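Local structure of levoglucosan dehydrogenase (Pseudarthrobacter phenanthrenivorans, 6A3F) at residues A135-V140 / S379-Y384; Y220-F225 / F274-V279; V228-S233 / D391-S396. The protein catalyses the NAD(+)-dependent oxidation of levoglucosan to 3-dehydrolevoglucosan as a homotetrameric member of the Gfo/Idh/MocA family. All blocks are in the same frame, centred on the assembly; numbering follows the deposited sequence.

Interaction 1: residues A135-V140 / S379-Y384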
loop_
_atom_site.group_PDB
_atom_site.type_symbol
_atom_site.label_atom_id
_atom_site.label_comp_id
_atom_site.label_asym_id
_atom_site.label_seq_id
_atom_site.Cartn_x
_atom_site.Cartn_y
_atom_site.Cartn_z
ATOM N N ALA B 135 42.577 -1.237 -13.202
ATOM C CA ALA B 135 43.371 -0.380 -14.039
ATOM C C ALA B 135 42.787 1.031 -14.026
ATOM O O ALA B 135 43.515 2.017 -14.036
ATOM C CB ALA B 135 43.431 -0.933 -15.446
ATOM N N MET B 136 41.466 1.156 -14.002
ATOM C CA MET B 136 40.857 2.519 -13.946
ATOM C C MET B 136 41.146 3.192 -12.601
ATOM O O MET B 136 41.560 4.380 -12.491
ATOM C CB MET B 136 39.342 2.436 -14.192
ATOM C CG MET B 136 39.010 2.001 -15.590
ATOM S SD MET B 136 37.251 1.503 -15.798
ATOM C CE MET B 136 36.495 3.122 -15.615
ATOM N N TYR B 137 40.920 2.434 -11.565
ATOM C CA TYR B 137 41.196 2.941 -10.246
ATOM C C TYR B 137 42.674 3.376 -10.139
ATOM O O TYR B 137 42.987 4.497 -9.682
ATOM C CB TYR B 137 40.843 1.854 -9.245
ATOM C CG TYR B 137 41.234 2.193 -7.848
ATOM C CD1 TYR B 137 40.780 3.367 -7.273
ATOM C CD2 TYR B 137 42.054 1.355 -7.116
ATOM C CE1 TYR B 137 41.136 3.702 -5.985
ATOM C CE2 TYR B 137 42.429 1.690 -5.826
ATOM C CZ TYR B 137 41.954 2.856 -5.263
ATOM O OH TYR B 137 42.322 3.201 -3.995
ATOM N N ASP B 138 43.584 2.480 -10.585
ATOM C CA ASP B 138 45.034 2.817 -10.503
ATOM C C ASP B 138 45.364 4.096 -11.289
ATOM O O ASP B 138 46.165 4.916 -10.853
ATOM C CB ASP B 138 45.859 1.641 -10.975
ATOM C CG ASP B 138 45.922 0.516 -9.993
ATOM O OD1 ASP B 138 45.629 0.690 -8.760
ATOM O OD2 ASP B 138 46.282 -0.590 -10.474
ATOM N N ALA B 139 44.698 4.322 -12.400
ATOM C CA ALA B 139 44.967 5.484 -13.214
ATOM C C ALA B 139 44.544 6.781 -12.520
ATOM O O ALA B 139 45.015 7.841 -12.908
ATOM C CB ALA B 139 44.250 5.340 -14.523
ATOM N N VAL B 140 43.561 6.740 -11.605
ATOM C CA VAL B 140 43.025 8.008 -11.088
ATOM C C VAL B 140 43.491 8.221 -9.660
ATOM O O VAL B 140 43.549 9.344 -9.182
ATOM C CB VAL B 140 41.485 8.057 -11.128
ATOM C CG1 VAL B 140 40.951 7.809 -12.529
ATOM C CG2 VAL B 140 40.865 7.119 -10.090
ATOM N N SER B 379 33.321 6.888 -5.583
ATOM C CA SER B 379 34.434 7.154 -6.497
ATOM C C SER B 379 34.774 5.896 -7.302
ATOM O O SER B 379 34.128 4.855 -7.224
ATOM C CB SER B 379 35.637 7.634 -5.724
ATOM O OG SER B 379 36.287 6.524 -5.105
ATOM N N PHE B 380 35.850 5.970 -8.083
ATOM C CA PHE B 380 36.383 4.780 -8.721
ATOM C C PHE B 380 36.869 3.752 -7.683
ATOM O O PHE B 380 36.866 2.571 -8.003
ATOM C CB PHE B 380 37.527 5.128 -9.684
ATOM C CG PHE B 380 37.124 5.645 -11.047
ATOM C CD1 PHE B 380 35.872 6.216 -11.267
ATOM C CD2 PHE B 380 38.056 5.675 -12.079
ATOM C CE1 PHE B 380 35.545 6.758 -12.487
ATOM C CE2 PHE B 380 37.732 6.221 -13.308
ATOM C CZ PHE B 380 36.473 6.752 -13.512
ATOM N N ALA B 381 37.251 4.164 -6.472
ATOM C CA ALA B 381 37.546 3.212 -5.411
ATOM C C ALA B 381 36.312 2.352 -5.145
ATOM O O ALA B 381 36.417 1.153 -5.041
ATOM C CB ALA B 381 37.980 3.895 -4.139
ATOM N N ASP B 382 35.149 3.027 -5.009
ATOM C CA ASP B 382 33.875 2.332 -4.762
ATOM C C ASP B 382 33.511 1.448 -5.967
ATOM O O ASP B 382 32.993 0.330 -5.792
ATOM C CB ASP B 382 32.779 3.365 -4.434
ATOM C CG ASP B 382 33.104 4.192 -3.194
ATOM O OD1 ASP B 382 32.885 3.692 -2.041
ATOM O OD2 ASP B 382 33.634 5.337 -3.365
ATOM N N GLY B 383 33.736 1.972 -7.180
ATOM C CA GLY B 383 33.441 1.240 -8.406
ATOM C C GLY B 383 34.248 -0.038 -8.503
ATOM O O GLY B 383 33.746 -1.103 -8.830
ATOM N N TYR B 384 35.505 0.074 -8.137
ATOM C CA TYR B 384 36.392 -1.061 -8.150
ATOM C C TYR B 384 36.043 -2.073 -7.040
ATOM O O TYR B 384 36.037 -3.265 -7.331
ATOM C CB TYR B 384 37.834 -0.545 -8.073
ATOM C CG TYR B 384 38.892 -1.616 -7.963
ATOM C CD1 TYR B 384 38.785 -2.811 -8.657
ATOM C CD2 TYR B 384 40.027 -1.412 -7.185
ATOM C CE1 TYR B 384 39.757 -3.802 -8.552
ATOM C CE2 TYR B 384 40.990 -2.405 -7.043
ATOM C CZ TYR B 384 40.871 -3.587 -7.757
ATOM O OH TYR B 384 41.838 -4.543 -7.622
#

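Interaction 2: residues Y220-F225 / F274-V279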
loop_
_atom_site.group_PDB
_atom_site.type_symbol
_atom_site.label_atom_id
_atom_site.label_comp_id
_atom_site.label_asym_id
_atom_site.label_seq_id
_atom_site.Cartn_x
_atom_site.Cartn_y
_atom_site.Cartn_z
ATOM N N TYR B 220 26.947 1.505 1.238
ATOM C CA TYR B 220 26.657 2.875 1.730
ATOM C C TYR B 220 25.975 2.828 3.113
ATOM O O TYR B 220 26.302 3.596 4.029
ATOM C CB TYR B 220 25.843 3.616 0.667
ATOM C CG TYR B 220 25.334 4.996 1.002
ATOM C CD1 TYR B 220 26.184 5.992 1.472
ATOM C CD2 TYR B 220 23.989 5.309 0.877
ATOM C CE1 TYR B 220 25.726 7.269 1.767
ATOM C CE2 TYR B 220 23.513 6.593 1.141
ATOM C CZ TYR B 220 24.382 7.572 1.594
ATOM O OH TYR B 220 23.905 8.817 1.861
ATOM N N LEU B 221 24.992 1.979 3.246
ATOM C CA LEU B 221 24.130 1.978 4.398
ATOM C C LEU B 221 24.656 1.010 5.463
ATOM O O LEU B 221 24.353 1.235 6.647
ATOM C CB LEU B 221 22.702 1.546 3.992
ATOM C CG LEU B 221 22.020 2.456 2.972
ATOM C CD1 LEU B 221 20.732 1.814 2.463
ATOM C CD2 LEU B 221 21.749 3.831 3.544
ATOM N N VAL B 222 25.280 -0.126 5.075
ATOM C CA VAL B 222 25.667 -1.179 6.041
ATOM C C VAL B 222 27.192 -1.166 6.262
ATOM O O VAL B 222 27.653 -1.020 7.399
ATOM C CB VAL B 222 25.209 -2.580 5.610
ATOM C CG1 VAL B 222 25.550 -3.640 6.639
ATOM C CG2 VAL B 222 23.723 -2.587 5.342
ATOM N N GLY B 223 27.960 -1.361 5.177
ATOM C CA GLY B 223 29.441 -1.379 5.236
ATOM C C GLY B 223 30.022 -2.356 4.216
ATOM O O GLY B 223 29.311 -2.837 3.288
ATOM N N GLU B 224 31.308 -2.697 4.397
ATOM C CA GLU B 224 31.995 -3.496 3.424
ATOM C C GLU B 224 31.567 -4.954 3.553
ATOM O O GLU B 224 31.202 -5.436 4.600
ATOM C CB GLU B 224 33.516 -3.399 3.615
ATOM C CG GLU B 224 34.094 -2.020 3.423
ATOM C CD GLU B 224 34.132 -1.501 1.987
ATOM O OE1 GLU B 224 33.559 -2.157 1.071
ATOM O OE2 GLU B 224 34.683 -0.390 1.802
ATOM N N PHE B 225 31.728 -5.674 2.459
ATOM C CA PHE B 225 31.457 -7.055 2.388
ATOM C C PHE B 225 32.686 -7.873 2.826
ATOM O O PHE B 225 33.804 -7.605 2.391
ATOM C CB PHE B 225 31.125 -7.448 0.942
ATOM C CG PHE B 225 29.774 -7.037 0.402
ATOM C CD1 PHE B 225 29.205 -5.821 0.743
ATOM C CD2 PHE B 225 29.071 -7.870 -0.450
ATOM C CE1 PHE B 225 27.990 -5.426 0.188
ATOM C CE2 PHE B 225 27.847 -7.483 -0.976
ATOM C CZ PHE B 225 27.316 -6.254 -0.671
ATOM N N PHE B 274 28.875 -9.384 6.160
ATOM C CA PHE B 274 29.477 -8.093 6.163
ATOM C C PHE B 274 30.729 -8.101 7.071
ATOM O O PHE B 274 30.752 -8.825 8.074
ATOM C CB PHE B 274 28.485 -7.029 6.646
ATOM C CG PHE B 274 27.401 -6.719 5.642
ATOM C CD1 PHE B 274 27.621 -5.799 4.627
ATOM C CD2 PHE B 274 26.190 -7.399 5.699
ATOM C CE1 PHE B 274 26.620 -5.534 3.706
ATOM C CE2 PHE B 274 25.183 -7.116 4.783
ATOM C CZ PHE B 274 25.412 -6.189 3.787
ATOM N N ALA B 275 31.679 -7.236 6.736
ATOM C CA ALA B 275 32.908 -6.992 7.553
ATOM C C ALA B 275 32.540 -6.670 9.006
ATOM O O ALA B 275 33.214 -7.156 9.892
ATOM C CB ALA B 275 33.758 -5.895 6.960
ATOM N N ASN B 276 31.471 -5.911 9.255
ATOM C CA ASN B 276 31.106 -5.511 10.609
ATOM C C ASN B 276 30.296 -6.594 11.353
ATOM O O ASN B 276 29.887 -6.332 12.467
ATOM C CB ASN B 276 30.375 -4.177 10.559
ATOM C CG ASN B 276 29.011 -4.275 9.899
ATOM O OD1 ASN B 276 28.470 -5.361 9.785
ATOM N ND2 ASN B 276 28.497 -3.136 9.468
ATOM N N GLY B 277 30.085 -7.797 10.812
ATOM C CA GLY B 277 29.403 -8.901 11.474
ATOM C C GLY B 277 27.918 -8.990 11.129
ATOM O O GLY B 277 27.270 -10.004 11.447
ATOM N N ALA B 278 27.358 -7.978 10.471
ATOM C CA ALA B 278 25.976 -8.105 9.941
ATOM C C ALA B 278 25.914 -9.169 8.848
ATOM O O ALA B 278 26.954 -9.607 8.306
ATOM C CB ALA B 278 25.471 -6.789 9.434
ATOM N N VAL B 279 24.693 -9.602 8.552
ATOM C CA VAL B 279 24.452 -10.573 7.508
ATOM C C VAL B 279 23.463 -9.961 6.511
ATOM O O VAL B 279 22.818 -8.952 6.779
ATOM C CB VAL B 279 23.911 -11.909 8.035
ATOM C CG1 VAL B 279 24.895 -12.639 8.964
ATOM C CG2 VAL B 279 22.551 -11.756 8.707
HETATM O O HOH W 1 30.679 -4.343 7.123
#

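Interaction 3: residues V228-S233 / D391-S396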
loop_
_atom_site.group_PDB
_atom_site.type_symbol
_atom_site.label_atom_id
_atom_site.label_comp_id
_atom_site.label_asym_id
_atom_site.label_seq_id
_atom_site.Cartn_x
_atom_site.Cartn_y
_atom_site.Cartn_z
ATOM N N VAL B 228 30.847 -13.676 0.188
ATOM C CA VAL B 228 29.589 -13.940 -0.519
ATOM C C VAL B 228 29.421 -15.428 -0.869
ATOM O O VAL B 228 30.381 -16.213 -0.979
ATOM C CB VAL B 228 29.533 -13.080 -1.797
ATOM C CG1 VAL B 228 29.526 -11.590 -1.500
ATOM C CG2 VAL B 228 30.699 -13.440 -2.733
ATOM N N ASN B 229 28.169 -15.818 -1.120
ATOM C CA ASN B 229 27.832 -17.160 -1.534
ATOM C C ASN B 229 26.609 -17.069 -2.453
ATOM O O ASN B 229 25.522 -16.578 -2.028
ATOM C CB ASN B 229 27.567 -18.070 -0.334
ATOM C CG ASN B 229 27.698 -19.556 -0.626
ATOM O OD1 ASN B 229 27.236 -20.060 -1.635
ATOM N ND2 ASN B 229 28.316 -20.279 0.283
ATOM N N ALA B 230 26.771 -17.468 -3.719
ATOM C CA ALA B 230 25.829 -17.018 -4.743
ATOM C C ALA B 230 25.347 -18.151 -5.644
ATOM O O ALA B 230 25.943 -19.212 -5.757
ATOM C CB ALA B 230 26.427 -15.929 -5.598
ATOM N N VAL B 231 24.256 -17.836 -6.349
ATOM C CA VAL B 231 23.741 -18.643 -7.432
ATOM C C VAL B 231 23.393 -17.706 -8.586
ATOM O O VAL B 231 22.639 -16.759 -8.387
ATOM C CB VAL B 231 22.502 -19.477 -7.034
ATOM C CG1 VAL B 231 21.908 -20.219 -8.243
ATOM C CG2 VAL B 231 22.792 -20.437 -5.889
ATOM N N LEU B 232 23.879 -18.019 -9.804
ATOM C CA LEU B 232 23.482 -17.297 -11.010
ATOM C C LEU B 232 22.578 -18.171 -11.872
ATOM O O LEU B 232 22.839 -19.351 -12.045
ATOM C CB LEU B 232 24.732 -16.921 -11.803
ATOM C CG LEU B 232 25.725 -16.028 -11.090
ATOM C CD1 LEU B 232 27.037 -16.017 -11.863
ATOM C CD2 LEU B 232 25.190 -14.614 -10.941
ATOM N N SER B 233 21.558 -17.574 -12.456
ATOM C CA SER B 233 20.627 -18.280 -13.247
ATOM C C SER B 233 20.433 -17.550 -14.572
ATOM O O SER B 233 20.456 -16.300 -14.626
ATOM C CB SER B 233 19.318 -18.447 -12.526
ATOM O OG SER B 233 19.491 -19.065 -11.259
ATOM N N ASP B 391 33.201 -10.059 -8.951
ATOM C CA ASP B 391 34.089 -11.209 -9.302
ATOM C C ASP B 391 33.963 -12.341 -8.275
ATOM O O ASP B 391 33.961 -13.514 -8.656
ATOM C CB ASP B 391 35.536 -10.759 -9.387
ATOM C CG ASP B 391 35.829 -10.015 -10.687
ATOM O OD1 ASP B 391 35.003 -10.050 -11.622
ATOM O OD2 ASP B 391 36.902 -9.454 -10.750
ATOM N N ALA B 392 33.813 -11.987 -7.002
ATOM C CA ALA B 392 33.645 -12.953 -5.931
ATOM C C ALA B 392 32.316 -13.696 -6.061
ATOM O O ALA B 392 32.235 -14.895 -5.821
ATOM C CB ALA B 392 33.798 -12.294 -4.588
ATOM N N ILE B 393 31.276 -13.004 -6.474
ATOM C CA ILE B 393 29.968 -13.625 -6.644
ATOM C C ILE B 393 30.030 -14.670 -7.762
ATOM O O ILE B 393 29.525 -15.781 -7.642
ATOM C CB ILE B 393 28.923 -12.506 -6.882
ATOM C CG1 ILE B 393 28.631 -11.779 -5.564
ATOM C CG2 ILE B 393 27.707 -13.101 -7.539
ATOM C CD1 ILE B 393 27.712 -10.565 -5.706
ATOM N N VAL B 394 30.679 -14.315 -8.846
ATOM C CA VAL B 394 30.793 -15.228 -10.018
ATOM C C VAL B 394 31.616 -16.472 -9.641
ATOM O O VAL B 394 31.219 -17.585 -9.910
ATOM C CB VAL B 394 31.407 -14.488 -11.216
ATOM C CG1 VAL B 394 31.674 -15.445 -12.375
ATOM C CG2 VAL B 394 30.530 -13.339 -11.701
ATOM N N GLU B 395 32.717 -16.274 -8.985
ATOM C CA GLU B 395 33.546 -17.399 -8.512
ATOM C C GLU B 395 32.782 -18.257 -7.486
ATOM O O GLU B 395 32.764 -19.511 -7.542
ATOM C CB GLU B 395 34.788 -16.815 -7.875
ATOM C CG GLU B 395 35.759 -17.878 -7.408
ATOM C CD GLU B 395 36.934 -17.356 -6.619
ATOM O OE1 GLU B 395 37.185 -16.136 -6.645
ATOM O OE2 GLU B 395 37.604 -18.184 -5.982
ATOM N N SER B 396 32.137 -17.596 -6.518
ATOM C CA SER B 396 31.304 -18.320 -5.565
ATOM C C SER B 396 30.257 -19.210 -6.255
ATOM O O SER B 396 30.012 -20.382 -5.844
ATOM C CB SER B 396 30.603 -17.386 -4.595
ATOM O OG SER B 396 29.525 -18.092 -4.018
#

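Interaction 1: residues A135-V140 / S379-Y384
Y137, M136 and V140 of the nucleotide-binding Rossmann domain pack against F380, A381 and Y384 in an antiparallel helix pair. The short axes run at 161° to each other and approach to 9.0 Å, joining helix 130-141 to the first turn of helix 380-399. No hydrogen bond joins the two segments, so apolar and aromatic packing carries the contact.

The apolar part centres on the F380 ring. Both V140 methyls meet this ring at CD2, CG1 lying 3.6 Å from F380 CD2, with F380 CE2 also close to CG1. M136 reaches the far end of that ring: its chain bends at chi3 (69°), which brings CE to 4.1 Å from F380 CE2. The carbonyl O of M136 lies in the ring plane at its edge, 3.8 Å from F380 CD2, an orientation that would suit the slightly positive rim of an aromatic. L126, I120 and C122 add to the surroundings of F380, and M136 also touches H106, an NADH-binding residue.

The aromatic part is the pair Y137 and Y384. Their side chains cross at roughly a right angle while the ring planes differ by 31°, an oblique arrangement with centroids 5.6 Å apart. Y137 CE1 also rests on the methyl of A381, 3.7 Å from CB.

Polar bonds within residues 379-384 shape the start of the helix. S379 and D382 form a capping box: S379 OG, at the N-cap, accepts from A381 N, and S379 N donates to D382 OD2 at 2.7 Å. Outside the two segments, R219 forms a salt bridge with D382 OD1. The closest approach between residues 135-140 and 379-384 is Y137 CD2 to Y384 CD2, 3.4 Å.

Interaction 2: residues Y220-F225 / F274-V279
F225 and F274 form an antiparallel, non-hydrogen-bonded bridge in the C-terminal domain, where the chain leaving helix 206-221 meets the turn between strands 267-274 and 279-285. Their CA atoms are 4.4 Å apart. The rings form an edge-to-face pair, with the edge of F274 directed at the face of F225 and the planes at 71°. V222 supplies a CH-pi contact: its CG1, anti to the backbone N (chi1 -177°), sits over the face of the F274 ring, 3.5 Å from the centroid.

The backbone bond across the contact is nearly straight, A275 N to E224 O at 2.8 Å with 166° at the hydrogen. Water 1 also donates to E224 O and accepts from N276 N, so that carbonyl receives two donors. The turn itself, type I from F274 to G277, is braced by an Asx turn in which N276 OD1 accepts from A278 N at 2.9 Å.

F177 of strand 174-182 touches both V222 and F274. On the helix side, F225 packs on I215 and A218 of helix 206-221, and E224 turns its carboxylate to a salt bridge with R219 of that helix.

Interaction 3: residues V228-S233 / D391-S396
S396 OG is shared by two bonds: it accepts from A230 N at 2.8 Å, with 140° at the hydrogen, and is also hydrogen-bonded to S401 O. The first bond tethers helix 380-399 to strand 225-233, and the second ties the same hydroxyl to the chain just beyond the helix. With OG anti to the backbone N of S396 (chi1 161°), the hydroxyl extends toward the strand and also comes within 3.1 Å of N229 CA. The bond to A230 N is short but clearly bent.

The helix lies across the strand: the axes of the two short segments are inclined at 69° and pass 6.7 Å apart. It is a helix packed on a sheet, characteristic of the open-faced alpha/beta C-terminal domain of this family. V228, A230 and L232, alternate residues of the strand, point to the helix. V228 CG2 lies against the start of the segment, 3.8 Å from A392 CB, and 3.9 Å from I393 CG1; the V228 and I393 side chains cross at about a right angle. The other branch of I393 turns to the next residue on the same face of the strand, two positions on, where CG2 meets A230 CB at 3.7 Å. L232 is a looser neighbour, its CD1 4.4 Å from V394 CG2 at the margin of the contact.

T270 of strand 267-274 touches V228, A230 and I393, extending the packing to the next strand. The reverse side of the strand faces the second subunit, where N229 packs on M271 and V231 on W402 of that neighbouring subunit.

The chemistry is therefore mainly apolar, with one buried serine hydroxyl satisfying A230 N while S401 O serves as its own partner.

Helix 380-399 connects interactions 1 and 3: its first turn meets the Rossmann domain, while residues 391-396 lie on the C-terminal sheet, the two centres being 22 Å apart. The first segments of interactions 2 and 3 adjoin in sequence, residues 220-225 leading into strand 225-233, and the two contacts cross along the chain, with centres 17 Å apart. R219 relates interaction 1 to interaction 2, forming salt bridges with both D382 and E224. Interaction 1 is nearest the cofactor site, M136 lying about 4 Å from H106 between side chains. The levoglucosan-binding residues are farther from the others: the side chain of F225 is about 11 Å from that of H213, and the side chain of L232 about 11 Å from that of D209.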